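Local coordinates for Lmo0651 protein (Listeria monocytogenes serovar 1/2a, PDB 6EP3), which controls expression of the Agr system and mediates virulence, probably as a GntR-family transcription factor that binds regulatory DNA, at residues K182-Q185 against I186-L189. Numbering follows the deposited sequence.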
ATOM      1  N   LYS B 182      13.375 -20.958  11.549  1.00 54.06           N
ATOM      2  CA  LYS B 182      13.853 -19.593  11.356  1.00 55.90           C
ATOM      3  C   LYS B 182      12.996 -18.599  12.127  1.00 53.98           C
ATOM      4  O   LYS B 182      13.516 -17.657  12.735  1.00 55.50           O
ATOM      5  CB  LYS B 182      13.864 -19.250   9.869  1.00 59.45           C
ATOM      6  CG  LYS B 182      15.128 -19.682   9.146  1.00 70.38           C
ATOM      7  CD  LYS B 182      16.317 -18.827   9.556  1.00 77.81           C
ATOM      8  CE  LYS B 182      17.626 -19.414   9.057  1.00 84.21           C
ATOM      9  NZ  LYS B 182      17.908 -20.736   9.687  1.00 94.05           N
ATOM     10  N   SER B 183      11.676 -18.798  12.117  1.00 54.09           N
ATOM     11  CA  SER B 183      10.783 -17.921  12.865  1.00 54.66           C
ATOM     12  C   SER B 183      11.077 -17.991  14.357  1.00 59.61           C
ATOM     13  O   SER B 183      11.108 -16.959  15.045  1.00 57.81           O
ATOM     14  CB  SER B 183       9.332 -18.310  12.588  1.00 51.13           C
ATOM     15  OG  SER B 183       9.113 -18.450  11.195  1.00 51.83           O
ATOM     16  N   ASN B 184      11.306 -19.201  14.875  1.00 52.19           N
ATOM     17  CA  ASN B 184      11.648 -19.339  16.286  1.00 47.84           C
ATOM     18  C   ASN B 184      12.996 -18.700  16.603  1.00 50.38           C
ATOM     19  O   ASN B 184      13.166 -18.091  17.664  1.00 54.72           O
ATOM     20  CB  ASN B 184      11.652 -20.811  16.692  1.00 53.04           C
ATOM     21  CG  ASN B 184      12.037 -20.998  18.136  1.00 61.92           C
ATOM     22  OD1 ASN B 184      11.243 -20.736  19.037  1.00 76.23           O
ATOM     23  ND2 ASN B 184      13.266 -21.443  18.369  1.00 70.41           N
ATOM     24  N   GLN B 185      13.967 -18.835  15.698  1.00 56.59           N
ATOM     25  CA  GLN B 185      15.263 -18.196  15.894  1.00 63.40           C
ATOM     26  C   GLN B 185      15.121 -16.681  15.943  1.00 64.07           C
ATOM     27  O   GLN B 185      15.763 -16.010  16.760  1.00 64.35           O
ATOM     28  CB  GLN B 185      16.209 -18.595  14.760  1.00 70.61           C
ATOM     29  CG  GLN B 185      17.090 -19.792  15.044  1.00 86.98           C
ATOM     30  CD  GLN B 185      17.867 -20.238  13.820  1.00 96.37           C
ATOM     31  OE1 GLN B 185      18.168 -19.438  12.933  1.00 93.07           O
ATOM     32  NE2 GLN B 185      18.188 -21.525  13.760  1.00110.58           N
ATOM     33  N   ILE B 186      14.285 -16.126  15.066  1.00 58.76           N
ATOM     34  CA  ILE B 186      14.044 -14.686  15.065  1.00 61.40           C
ATOM     35  C   ILE B 186      13.417 -14.257  16.386  1.00 60.84           C
ATOM     36  O   ILE B 186      13.841 -13.273  17.007  1.00 65.88           O
ATOM     37  CB  ILE B 186      13.170 -14.293  13.861  1.00 53.20           C
ATOM     38  CG1 ILE B 186      13.983 -14.392  12.567  1.00 47.41           C
ATOM     39  CG2 ILE B 186      12.620 -12.886  14.026  1.00 51.04           C
ATOM     40  CD1 ILE B 186      13.137 -14.621  11.330  1.00 45.42           C
ATOM     41  N   TYR B 187      12.399 -14.996  16.835  1.00 56.66           N
ATOM     42  CA  TYR B 187      11.773 -14.694  18.120  1.00 60.57           C
ATOM     43  C   TYR B 187      12.799 -14.717  19.247  1.00 59.46           C
ATOM     44  O   TYR B 187      12.817 -13.832  20.109  1.00 56.63           O
ATOM     45  CB  TYR B 187      10.644 -15.682  18.418  1.00 58.67           C
ATOM     46  CG  TYR B 187      10.288 -15.719  19.889  1.00 55.66           C
ATOM     47  CD1 TYR B 187       9.478 -14.738  20.447  1.00 60.84           C
ATOM     48  CD2 TYR B 187      10.790 -16.710  20.728  1.00 60.53           C
ATOM     49  CE1 TYR B 187       9.159 -14.750  21.789  1.00 60.59           C
ATOM     50  CE2 TYR B 187      10.482 -16.726  22.078  1.00 61.72           C
ATOM     51  CZ  TYR B 187       9.664 -15.745  22.600  1.00 66.76           C
ATOM     52  OH  TYR B 187       9.347 -15.755  23.939  1.00 72.63           O
ATOM     53  N   GLU B 188      13.648 -15.748  19.270  1.00 60.21           N
ATOM     54  CA  GLU B 188      14.603 -15.900  20.361  1.00 60.63           C
ATOM     55  C   GLU B 188      15.650 -14.798  20.344  1.00 58.74           C
ATOM     56  O   GLU B 188      16.000 -14.251  21.397  1.00 67.61           O
ATOM     57  CB  GLU B 188      15.270 -17.273  20.290  1.00 65.32           C
ATOM     58  CG  GLU B 188      14.427 -18.398  20.861  1.00 65.45           C
ATOM     59  CD  GLU B 188      15.117 -19.746  20.792  1.00 75.54           C
ATOM     60  OE1 GLU B 188      16.354 -19.781  20.621  1.00 80.65           O
ATOM     61  OE2 GLU B 188      14.417 -20.772  20.906  1.00 81.99           O
ATOM     62  N   LEU B 189      16.163 -14.453  19.162  1.00 61.31           N
ATOM     63  CA  LEU B 189      17.138 -13.373  19.088  1.00 56.62           C
ATOM     64  C   LEU B 189      16.519 -12.054  19.519  1.00 54.69           C
ATOM     65  O   LEU B 189      17.139 -11.289  20.268  1.00 51.00           O
ATOM     66  CB  LEU B 189      17.711 -13.274  17.677  1.00 55.51           C
ATOM     67  CG  LEU B 189      18.554 -14.474  17.249  1.00 54.17           C
ATOM     68  CD1 LEU B 189      18.841 -14.414  15.762  1.00 62.19           C
ATOM     69  CD2 LEU B 189      19.848 -14.539  18.044  1.00 43.27           C
TER
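Asn184 and Glu188, one helical turn apart, are joined by a side-chain hydrogen bond from ND2 of Asn184 to OE2 of Glu188 (2.9 Å). The amide and carboxylate planes stand nearly perpendicular, 85° apart, and the nitrogen reaches OE2 from above the carboxylate plane. The bond is bent, with an N-H...O angle of 147°. With CG of Asn184 anti to the backbone N (chi1 178°), its amide lies on the carbonyl side of the residue and leans toward the following turn, while Glu188, with CG beside its own backbone N and the chain extended beyond it, reaches back to meet it. On the way, CG of Glu188 passes 3.5 Å from the backbone O of Asn184, the same oxygen that accepts the N-H of Glu188. This i to i+4 pair lies on helix 173-192 of the all-helical FCD domain, the C-terminal domain of this FadR-like GntR protein. Ile186 directs its CG1 branch back along the helix, with CG1 3.3 Å from O of Lys182 and CD1 close behind, and packs on Thr201 and Ile202 of helix 195-219. Leu189 repeats this approach: its CG sits 3.2 Å from O of Gln185, and its side chain also touches Thr201. The ring of Tyr187 presents an edge to O of Asn184, with CD2 4.1 Å from that oxygen, and meets the ring of Tyr111 of helix 107-123 obliquely.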